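Local coordinates for protein cytosol aminopeptidase (Staphylococcus aureus subsp. aureus, PDB 3KZW) that probably removes N-terminal amino acids, leucine among them, from peptides as a metal-dependent cytosol (leucyl) aminopeptidase with a two-domain subunit, at residues A[205-210]-A[305-310]; A[154-159]-A[199-204]; A[264-269]-A[331-336]; A[427-432]-A[504-509]. All coordinates share one frame; numbering follows the deposited sequence.

Contact 1: A[205-210]-A[305-310]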
# COMPACT_ATOMS: atom_id res chain seq x y z
N ASP A 205 -33.63 -3.94 -13.87
CA ASP A 205 -33.51 -3.01 -14.99
C ASP A 205 -32.98 -1.65 -14.56
O ASP A 205 -32.10 -1.08 -15.21
CB ASP A 205 -34.85 -2.86 -15.72
CG ASP A 205 -35.11 -3.99 -16.72
OD1 ASP A 205 -34.18 -4.78 -17.01
OD2 ASP A 205 -36.25 -4.08 -17.22
N PHE A 206 -33.51 -1.12 -13.46
CA PHE A 206 -33.04 0.14 -12.90
C PHE A 206 -31.59 0.03 -12.44
O PHE A 206 -30.81 0.96 -12.64
CB PHE A 206 -33.92 0.59 -11.73
CG PHE A 206 -35.23 1.19 -12.15
CD1 PHE A 206 -35.27 2.30 -13.00
CD2 PHE A 206 -36.43 0.67 -11.68
CE1 PHE A 206 -36.49 2.86 -13.38
CE2 PHE A 206 -37.66 1.22 -12.06
CZ PHE A 206 -37.68 2.32 -12.91
N SER A 207 -31.24 -1.10 -11.84
CA SER A 207 -29.89 -1.32 -11.32
C SER A 207 -28.85 -1.47 -12.43
O SER A 207 -27.75 -0.94 -12.33
CB SER A 207 -29.87 -2.54 -10.40
OG SER A 207 -30.78 -2.39 -9.33
N ASN A 208 -29.21 -2.20 -13.49
CA ASN A 208 -28.31 -2.44 -14.61
C ASN A 208 -28.09 -1.21 -15.49
O ASN A 208 -27.12 -1.15 -16.25
CB ASN A 208 -28.82 -3.60 -15.47
CG ASN A 208 -28.30 -4.95 -14.98
OD1 ASN A 208 -27.12 -5.10 -14.66
ND2 ASN A 208 -29.19 -5.94 -14.94
N MET A 209 -28.99 -0.24 -15.39
CA MET A 209 -28.94 0.99 -16.17
C MET A 209 -27.62 1.74 -15.94
O MET A 209 -27.21 1.90 -14.78
CB MET A 209 -30.11 1.89 -15.80
CG MET A 209 -30.65 2.71 -16.96
SD MET A 209 -31.76 1.76 -18.00
CE MET A 209 -33.26 1.82 -17.00
N PRO A 210 -26.96 2.19 -17.02
CA PRO A 210 -25.71 2.95 -16.91
C PRO A 210 -25.93 4.28 -16.18
O PRO A 210 -26.96 4.92 -16.39
CB PRO A 210 -25.32 3.22 -18.37
CG PRO A 210 -26.07 2.23 -19.17
CD PRO A 210 -27.34 1.98 -18.43
N PHE A 305 -24.61 0.18 -9.06
CA PHE A 305 -25.45 -0.67 -8.23
C PHE A 305 -25.65 -0.11 -6.82
O PHE A 305 -26.18 -0.79 -5.94
CB PHE A 305 -24.87 -2.09 -8.15
CG PHE A 305 -24.79 -2.80 -9.47
CD1 PHE A 305 -25.88 -2.81 -10.35
CD2 PHE A 305 -23.64 -3.49 -9.84
CE1 PHE A 305 -25.81 -3.48 -11.57
CE2 PHE A 305 -23.56 -4.16 -11.05
CZ PHE A 305 -24.65 -4.16 -11.92
N ASP A 306 -25.23 1.13 -6.60
CA ASP A 306 -25.36 1.76 -5.29
C ASP A 306 -26.77 2.30 -5.04
O ASP A 306 -27.04 2.90 -4.00
CB ASP A 306 -24.32 2.87 -5.11
CG ASP A 306 -23.77 2.92 -3.69
OD1 ASP A 306 -23.52 1.83 -3.12
OD2 ASP A 306 -23.59 4.04 -3.15
N MET A 307 -27.66 2.09 -6.01
CA MET A 307 -29.07 2.47 -5.87
C MET A 307 -30.01 1.25 -5.88
O MET A 307 -31.22 1.41 -6.01
CB MET A 307 -29.48 3.49 -6.95
CG MET A 307 -28.97 3.22 -8.36
SD MET A 307 -29.62 1.72 -9.13
CE MET A 307 -31.35 2.13 -9.33
N CYS A 308 -29.43 0.06 -5.72
CA CYS A 308 -30.19 -1.19 -5.64
C CYS A 308 -31.28 -1.15 -4.57
O CYS A 308 -32.38 -1.67 -4.77
CB CYS A 308 -29.26 -2.38 -5.39
SG CYS A 308 -28.39 -2.98 -6.86
N GLY A 309 -30.97 -0.52 -3.44
CA GLY A 309 -31.92 -0.36 -2.35
C GLY A 309 -33.20 0.34 -2.78
O GLY A 309 -34.30 -0.13 -2.49
N ALA A 310 -33.05 1.45 -3.50
CA ALA A 310 -34.19 2.19 -4.04
C ALA A 310 -34.94 1.38 -5.09
O ALA A 310 -36.17 1.34 -5.09
CB ALA A 310 -33.73 3.51 -4.62

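Contact 2: A[154-159]-A[199-204]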
# COMPACT_ATOMS: atom_id res chain seq x y z
N GLN A 154 -39.53 -18.16 -11.41
CA GLN A 154 -38.37 -18.54 -12.22
C GLN A 154 -38.59 -18.39 -13.72
O GLN A 154 -37.63 -18.24 -14.48
CB GLN A 154 -37.92 -19.97 -11.89
CG GLN A 154 -37.43 -20.18 -10.46
CD GLN A 154 -36.24 -19.32 -10.10
OE1 GLN A 154 -36.37 -18.12 -9.89
NE2 GLN A 154 -35.07 -19.94 -10.00
N SER A 155 -39.85 -18.41 -14.16
CA SER A 155 -40.18 -18.21 -15.57
C SER A 155 -39.78 -16.82 -16.05
O SER A 155 -39.59 -16.59 -17.24
CB SER A 155 -41.67 -18.47 -15.83
OG SER A 155 -42.47 -17.45 -15.27
N GLU A 156 -39.65 -15.89 -15.10
CA GLU A 156 -39.24 -14.52 -15.40
C GLU A 156 -37.84 -14.22 -14.86
O GLU A 156 -37.02 -13.63 -15.56
CB GLU A 156 -40.25 -13.51 -14.83
CG GLU A 156 -41.62 -13.55 -15.49
CD GLU A 156 -41.64 -12.96 -16.90
OE1 GLU A 156 -40.71 -12.20 -17.25
OE2 GLU A 156 -42.59 -13.25 -17.65
N ARG A 157 -37.58 -14.63 -13.62
CA ARG A 157 -36.33 -14.29 -12.94
C ARG A 157 -35.11 -15.00 -13.52
O ARG A 157 -34.06 -14.38 -13.70
CB ARG A 157 -36.44 -14.54 -11.43
CG ARG A 157 -35.22 -14.05 -10.65
CD ARG A 157 -35.42 -14.03 -9.16
NE ARG A 157 -35.61 -15.37 -8.60
CZ ARG A 157 -35.30 -15.71 -7.35
NH1 ARG A 157 -34.76 -14.83 -6.52
NH2 ARG A 157 -35.53 -16.96 -6.94
N ALA A 158 -35.24 -16.30 -13.80
CA ALA A 158 -34.12 -17.10 -14.30
C ALA A 158 -33.77 -16.78 -15.75
O ALA A 158 -32.63 -16.97 -16.17
CB ALA A 158 -34.42 -18.58 -14.14
N THR A 159 -34.75 -16.29 -16.50
CA THR A 159 -34.59 -16.04 -17.93
C THR A 159 -34.28 -14.57 -18.24
O THR A 159 -34.27 -14.16 -19.41
CB THR A 159 -35.85 -16.46 -18.71
OG1 THR A 159 -36.97 -15.71 -18.24
CG2 THR A 159 -36.12 -17.94 -18.53
N SER A 199 -41.50 -8.05 -11.09
CA SER A 199 -41.18 -6.97 -10.16
C SER A 199 -39.69 -6.98 -9.81
O SER A 199 -39.08 -5.92 -9.66
CB SER A 199 -42.01 -7.09 -8.89
OG SER A 199 -43.39 -6.98 -9.18
N ILE A 200 -39.12 -8.18 -9.69
CA ILE A 200 -37.69 -8.36 -9.45
C ILE A 200 -36.89 -7.86 -10.65
O ILE A 200 -35.88 -7.17 -10.50
CB ILE A 200 -37.34 -9.84 -9.12
CG1 ILE A 200 -37.96 -10.23 -7.77
CG2 ILE A 200 -35.83 -10.05 -9.09
CD1 ILE A 200 -37.99 -11.72 -7.49
N ASN A 201 -37.37 -8.20 -11.85
CA ASN A 201 -36.73 -7.78 -13.09
C ASN A 201 -36.82 -6.28 -13.33
O ASN A 201 -35.93 -5.69 -13.95
CB ASN A 201 -37.31 -8.55 -14.28
CG ASN A 201 -36.90 -10.02 -14.28
OD1 ASN A 201 -36.09 -10.46 -13.46
ND2 ASN A 201 -37.46 -10.78 -15.21
N LEU A 202 -37.89 -5.66 -12.83
CA LEU A 202 -38.04 -4.21 -12.91
C LEU A 202 -36.96 -3.52 -12.09
O LEU A 202 -36.37 -2.53 -12.53
CB LEU A 202 -39.44 -3.77 -12.43
CG LEU A 202 -39.73 -2.27 -12.39
CD1 LEU A 202 -39.84 -1.67 -13.79
CD2 LEU A 202 -40.99 -1.98 -11.59
N ALA A 203 -36.71 -4.05 -10.89
CA ALA A 203 -35.65 -3.56 -10.01
C ALA A 203 -34.28 -3.76 -10.66
O ALA A 203 -33.43 -2.87 -10.61
CB ALA A 203 -35.72 -4.26 -8.67
N ARG A 204 -34.09 -4.93 -11.27
CA ARG A 204 -32.86 -5.27 -11.98
C ARG A 204 -32.58 -4.31 -13.13
O ARG A 204 -31.43 -3.92 -13.35
CB ARG A 204 -32.93 -6.70 -12.53
CG ARG A 204 -32.66 -7.78 -11.51
CD ARG A 204 -32.97 -9.13 -12.12
NE ARG A 204 -32.33 -10.22 -11.39
CZ ARG A 204 -32.51 -11.51 -11.65
NH1 ARG A 204 -33.32 -11.89 -12.63
NH2 ARG A 204 -31.89 -12.43 -10.93

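Contact 3: A[264-269]-A[331-336]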
# COMPACT_ATOMS: atom_id res chain seq x y z
N VAL A 264 -38.19 10.94 -3.92
CA VAL A 264 -39.37 10.32 -4.52
C VAL A 264 -40.24 9.69 -3.44
O VAL A 264 -39.78 8.84 -2.67
CB VAL A 264 -38.97 9.26 -5.59
CG1 VAL A 264 -40.21 8.70 -6.28
CG2 VAL A 264 -38.02 9.85 -6.61
N THR A 265 -41.50 10.13 -3.38
CA THR A 265 -42.48 9.56 -2.46
C THR A 265 -43.47 8.71 -3.24
O THR A 265 -44.08 9.17 -4.21
CB THR A 265 -43.23 10.66 -1.66
OG1 THR A 265 -42.28 11.59 -1.13
CG2 THR A 265 -44.02 10.05 -0.52
N ILE A 266 -43.62 7.45 -2.82
CA ILE A 266 -44.51 6.50 -3.47
C ILE A 266 -45.54 6.01 -2.47
O ILE A 266 -45.19 5.40 -1.46
CB ILE A 266 -43.72 5.29 -4.03
CG1 ILE A 266 -42.64 5.75 -5.01
CG2 ILE A 266 -44.65 4.30 -4.70
CD1 ILE A 266 -41.57 4.71 -5.29
N THR A 267 -46.82 6.28 -2.73
CA THR A 267 -47.89 5.82 -1.84
C THR A 267 -48.79 4.78 -2.50
O THR A 267 -49.19 4.93 -3.66
CB THR A 267 -48.75 6.99 -1.29
OG1 THR A 267 -49.25 7.77 -2.38
CG2 THR A 267 -47.93 7.88 -0.37
N TYR A 268 -49.09 3.72 -1.76
CA TYR A 268 -50.03 2.70 -2.19
C TYR A 268 -50.99 2.39 -1.04
O TYR A 268 -50.57 1.91 0.01
CB TYR A 268 -49.29 1.44 -2.64
CG TYR A 268 -50.17 0.21 -2.76
CD1 TYR A 268 -51.06 0.06 -3.82
CD2 TYR A 268 -50.10 -0.81 -1.81
CE1 TYR A 268 -51.87 -1.07 -3.93
CE2 TYR A 268 -50.90 -1.95 -1.91
CZ TYR A 268 -51.78 -2.07 -2.97
OH TYR A 268 -52.58 -3.19 -3.07
N ASN A 269 -52.27 2.68 -1.26
CA ASN A 269 -53.30 2.43 -0.25
C ASN A 269 -54.13 1.20 -0.61
O ASN A 269 -55.18 1.30 -1.25
CB ASN A 269 -54.18 3.67 -0.05
CG ASN A 269 -53.40 4.84 0.53
OD1 ASN A 269 -52.92 4.79 1.66
ND2 ASN A 269 -53.27 5.91 -0.25
N GLY A 331 -43.45 4.68 0.31
CA GLY A 331 -42.07 4.46 -0.10
C GLY A 331 -41.34 5.78 -0.25
O GLY A 331 -41.84 6.69 -0.92
N VAL A 332 -40.18 5.89 0.38
CA VAL A 332 -39.36 7.10 0.30
C VAL A 332 -38.00 6.76 -0.29
O VAL A 332 -37.28 5.91 0.23
CB VAL A 332 -39.19 7.79 1.67
CG1 VAL A 332 -38.41 9.10 1.53
CG2 VAL A 332 -40.55 8.05 2.33
N LEU A 333 -37.66 7.43 -1.39
CA LEU A 333 -36.38 7.21 -2.07
C LEU A 333 -35.54 8.47 -2.06
O LEU A 333 -35.96 9.52 -2.54
CB LEU A 333 -36.61 6.73 -3.51
CG LEU A 333 -37.63 5.61 -3.75
CD1 LEU A 333 -37.78 5.38 -5.24
CD2 LEU A 333 -37.26 4.32 -3.04
N ALA A 334 -34.34 8.36 -1.48
CA ALA A 334 -33.38 9.46 -1.48
C ALA A 334 -32.39 9.25 -2.61
O ALA A 334 -31.51 8.39 -2.52
CB ALA A 334 -32.66 9.53 -0.14
N CYS A 335 -32.55 10.03 -3.68
CA CYS A 335 -31.74 9.87 -4.89
C CYS A 335 -30.73 10.99 -5.05
O CYS A 335 -31.08 12.16 -4.96
CB CYS A 335 -32.64 9.80 -6.12
SG CYS A 335 -33.97 8.60 -5.99
N ALA A 336 -29.47 10.62 -5.28
CA ALA A 336 -28.37 11.57 -5.46
C ALA A 336 -27.21 10.92 -6.20
O ALA A 336 -27.17 9.69 -6.33
CB ALA A 336 -27.90 12.11 -4.12

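Contact 4: A[427-432]-A[504-509]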
# COMPACT_ATOMS: atom_id res chain seq x y z
N VAL A 427 -37.54 -18.64 2.00
CA VAL A 427 -37.60 -18.23 0.59
C VAL A 427 -36.22 -18.10 -0.05
O VAL A 427 -36.03 -17.36 -1.02
CB VAL A 427 -38.43 -16.93 0.38
CG1 VAL A 427 -39.90 -17.16 0.74
CG2 VAL A 427 -37.85 -15.76 1.17
N ASP A 428 -35.26 -18.86 0.49
CA ASP A 428 -33.88 -18.93 -0.04
C ASP A 428 -33.16 -17.58 -0.09
O ASP A 428 -32.48 -17.26 -1.07
CB ASP A 428 -33.86 -19.64 -1.41
CG ASP A 428 -32.45 -20.05 -1.83
OD1 ASP A 428 -31.72 -20.63 -0.99
OD2 ASP A 428 -32.08 -19.79 -2.99
N GLU A 429 -33.31 -16.78 0.96
CA GLU A 429 -32.59 -15.52 1.09
C GLU A 429 -31.92 -15.43 2.46
O GLU A 429 -32.58 -15.36 3.49
CB GLU A 429 -33.52 -14.32 0.85
CG GLU A 429 -33.93 -14.14 -0.61
CD GLU A 429 -34.49 -12.75 -0.92
OE1 GLU A 429 -35.42 -12.29 -0.22
OE2 GLU A 429 -34.00 -12.13 -1.89
N MET A 430 -30.59 -15.45 2.45
CA MET A 430 -29.82 -15.42 3.69
C MET A 430 -29.75 -14.02 4.30
O MET A 430 -29.11 -13.12 3.75
CB MET A 430 -28.43 -16.01 3.47
CG MET A 430 -28.43 -17.51 3.29
SD MET A 430 -26.78 -18.22 3.21
CE MET A 430 -26.26 -17.74 1.55
N VAL A 431 -30.42 -13.86 5.43
CA VAL A 431 -30.42 -12.61 6.19
C VAL A 431 -30.12 -12.94 7.65
O VAL A 431 -30.73 -13.84 8.22
CB VAL A 431 -31.79 -11.87 6.09
CG1 VAL A 431 -31.70 -10.49 6.73
CG2 VAL A 431 -32.25 -11.74 4.64
N PHE A 432 -29.17 -12.22 8.24
CA PHE A 432 -28.79 -12.46 9.63
C PHE A 432 -28.64 -11.17 10.43
O PHE A 432 -28.29 -10.12 9.89
CB PHE A 432 -27.53 -13.32 9.71
CG PHE A 432 -27.73 -14.72 9.20
CD1 PHE A 432 -28.25 -15.70 10.03
CD2 PHE A 432 -27.40 -15.05 7.89
CE1 PHE A 432 -28.45 -17.00 9.57
CE2 PHE A 432 -27.59 -16.35 7.42
CZ PHE A 432 -28.12 -17.32 8.26
N MET A 504 -34.08 -9.33 -1.20
CA MET A 504 -35.07 -8.86 -0.21
C MET A 504 -36.51 -8.80 -0.73
O MET A 504 -37.45 -8.94 0.05
CB MET A 504 -34.68 -7.52 0.43
CG MET A 504 -33.44 -7.56 1.33
SD MET A 504 -33.46 -8.83 2.60
CE MET A 504 -34.91 -8.37 3.56
N ILE A 505 -36.68 -8.58 -2.03
CA ILE A 505 -38.01 -8.50 -2.64
C ILE A 505 -38.88 -9.74 -2.33
O ILE A 505 -40.01 -9.58 -1.87
CB ILE A 505 -37.97 -8.20 -4.17
CG1 ILE A 505 -37.28 -6.85 -4.43
CG2 ILE A 505 -39.38 -8.20 -4.77
CD1 ILE A 505 -36.95 -6.59 -5.89
N PRO A 506 -38.35 -10.96 -2.55
CA PRO A 506 -39.13 -12.15 -2.17
C PRO A 506 -39.51 -12.19 -0.69
O PRO A 506 -40.64 -12.54 -0.36
CB PRO A 506 -38.18 -13.31 -2.50
CG PRO A 506 -37.29 -12.78 -3.55
CD PRO A 506 -37.08 -11.34 -3.20
N THR A 507 -38.57 -11.82 0.18
CA THR A 507 -38.79 -11.84 1.63
C THR A 507 -39.86 -10.85 2.08
O THR A 507 -40.79 -11.22 2.80
CB THR A 507 -37.46 -11.60 2.40
OG1 THR A 507 -36.54 -12.65 2.12
CG2 THR A 507 -37.70 -11.53 3.91
N ILE A 508 -39.74 -9.60 1.64
CA ILE A 508 -40.66 -8.54 2.06
C ILE A 508 -42.07 -8.74 1.51
O ILE A 508 -43.05 -8.54 2.22
CB ILE A 508 -40.11 -7.12 1.71
CG1 ILE A 508 -38.72 -6.90 2.33
CG2 ILE A 508 -41.08 -6.02 2.16
CD1 ILE A 508 -38.65 -7.02 3.86
N VAL A 509 -42.16 -9.16 0.25
CA VAL A 509 -43.45 -9.47 -0.37
C VAL A 509 -44.18 -10.56 0.42
O VAL A 509 -45.37 -10.43 0.71
CB VAL A 509 -43.29 -9.87 -1.87
CG1 VAL A 509 -44.57 -10.51 -2.42
CG2 VAL A 509 -42.92 -8.65 -2.70

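Contact 1: A[205-210]-A[305-310]
M307 lays its thioether against the last turn of helix 188-208, overlapping F206 and S207. The methyl CE lies 3.8 Å from F206 CB and 3.6 Å from F206 O, while SD comes to 3.8 Å from S207 CA. Its torsions bring it there: CG sits between the backbone N and the carbonyl carbon (chi1 43°), and the chain bends at both chi2 and chi3. It therefore meets the helix with its flank of sulfur and methyl instead of running straight into it. F206 adds only its CB and backbone here, as its ring turns to F219 of helix 216-226 in an edge-to-face pair. The backbones are closest at S207 and F305, whose CA atoms are 5.4 Å apart. The F305 ring passes the end of the helix, with CE1 3.3 Å from S207 O at an oblique approach. N208 OD1 lies in the ring plane at its edge, 3.7 Å from F305 CE1, and the amide is turned 73° to the ring. S207 OG bonds back to A203 O in its own helix, and lies 3.5 Å from C308 SG. P500 touches the side chains of S207, N208 and F305. Next to F305, D306 forms a salt bridge with K283 and approaches D288 and E367, a group of residues consistent with the family's metal centre. No clear hydrogen bond joins the two segments, so fit between the thioether, the ring and the helix end carries most of the contact, with the serine hydroxyl satisfied inside its own helix.

Contact 2: A[154-159]-A[199-204]
The joint between the two domains of this aminopeptidase is bridged here, where N201 and R204 of helix 188-208 reach carbonyl oxygens near the end of helix 144-157. As in related leucine aminopeptidases, a long helix links the N-terminal and catalytic parts, and this contact joins it to helix 144-157 of the N-terminal part. N201 ND2 donates to E156 O at 2.9 Å with a nearly straight N-H (171°), although it stands well above the carbonyl plane. R204 NH1 donates to R157 O at 2.8 Å, in plane and on a lone pair, and the same NH1 bonds N201 OD1, which ties the two donor side chains together. R204 NE and NH2 are held by P500 O and N495 O, so the guanidinium is fixed from several sides. R157 crosses R204 at about a right angle and puts its CG 3.5 Å from R204 NH1. With CG opposite the backbone N (chi1 -173°) and chi2 also extended, R157 CD comes to 3.8 Å from I200 CD1. The bend at chi3 (65°) then turns the guanidinium to Q154 in its own helix, where NE and NH2 both grip one atom side-on, with R157 NE 3.1 Å from Q154 OE1.

Contact 3: A[264-269]-A[331-336]
V264 and L333 form an antiparallel hydrogen-bonded pair, and the evidence for the ladder is first of all in the backbone. V264 N donates to L333 O at 3.0 Å and L333 N returns to V264 O at 2.8 Å. Two residues along, I266 and G331 repeat the pattern, I266 N to G331 O and G331 N to I266 O. The strand axes approach to 4.7 Å, with directions 166° apart. Between the two bonded pairs, T265 and V332 face each other as a non-hydrogen-bonded pair. Here CA-H...O contacts take over, with T265 CA 3.3 Å from G331 O and V332 CA 3.5 Å from V264 O. Apolar side chains supply the third kind of interaction. On the face bearing V264, I266 and L333, L333 CD1 meets I266 CD1 at 3.8 Å, the two chains crossing obliquely, while V264 CB lies 4.0 Å from L333 CB. I266 holds CG1 opposite its carbonyl carbon (chi1 -57°) with CD1 extended beyond it, which carries CD1 to L333. That face packs under helices 216-226 and 308-322, through I223 and V313 among others. The face bearing T265 and V332 lies against helix 368-380, with V332 on A375. Since strand 328-338 also pairs in parallel with 278-285, this antiparallel ladder joins 262-269 to the mixed sheet, layered between helices, of the α/β catalytic domain of leucine aminopeptidases.

Contact 4: A[427-432]-A[504-509]
E429 points its carboxylate at the start of helix 505-512 and collects three hydrogen bonds there. OE2 accepts from M504 N at 2.9 Å, on the syn side and 33° out of the carboxylate plane. OE1 takes two donors: T507 OG1 at 2.6 Å, on the anti lone pair, and T507 N at 3.2 Å, again on the syn side. Between these bonds the P506 ring, which has no N-H to offer, crosses the glutamate at about a right angle, its CD 3.4 Å from OE2. M504 occupies the N-cap position and T507 is the third residue of the helix; E429, from a separate segment, binds the helix start at both places. What puts it there is an extended chain beyond CG, with chi2 at -163°. The neighbouring valines border the site. V427 CG2 lies 3.5 Å from T507 OG1, and V431 CG2 meets M504 SD tip to tip at 3.8 Å. Further out, T507 packs on I420 and I423 of helix 414-426, and P506 on I200 of helix 188-208. M430 and F432 bond through their backbones to strand 406-411, while their side chains pack on T439 and P435 of the third subunit. A carboxylate at the amino end of a helix would probably be stabilised as the anion by the helix dipole, and this buried one in turn satisfies two backbone N-H groups and one hydroxyl.

How the contacts relate
From the N terminus, contact 2 closes the first loop: 39 residues separate its segments, and it ties helix 144-157 to helix 188-208. Contact 1 opens at once on the same helix, one residue after contact 2 ends, and closes at 305-310, where helix 308-322 begins. Contact 3 opens within that loop and closes beyond it at 331-336, so contacts 1 and 3 cross; they touch where A310 O packs on L333 CD2. Contact 4 follows in series, joining strand 431-433 to the last helix, 505-512. That helix returns to contact 2, with I505 on I200 and A203, so the chain's end packs beside the joint between the domains.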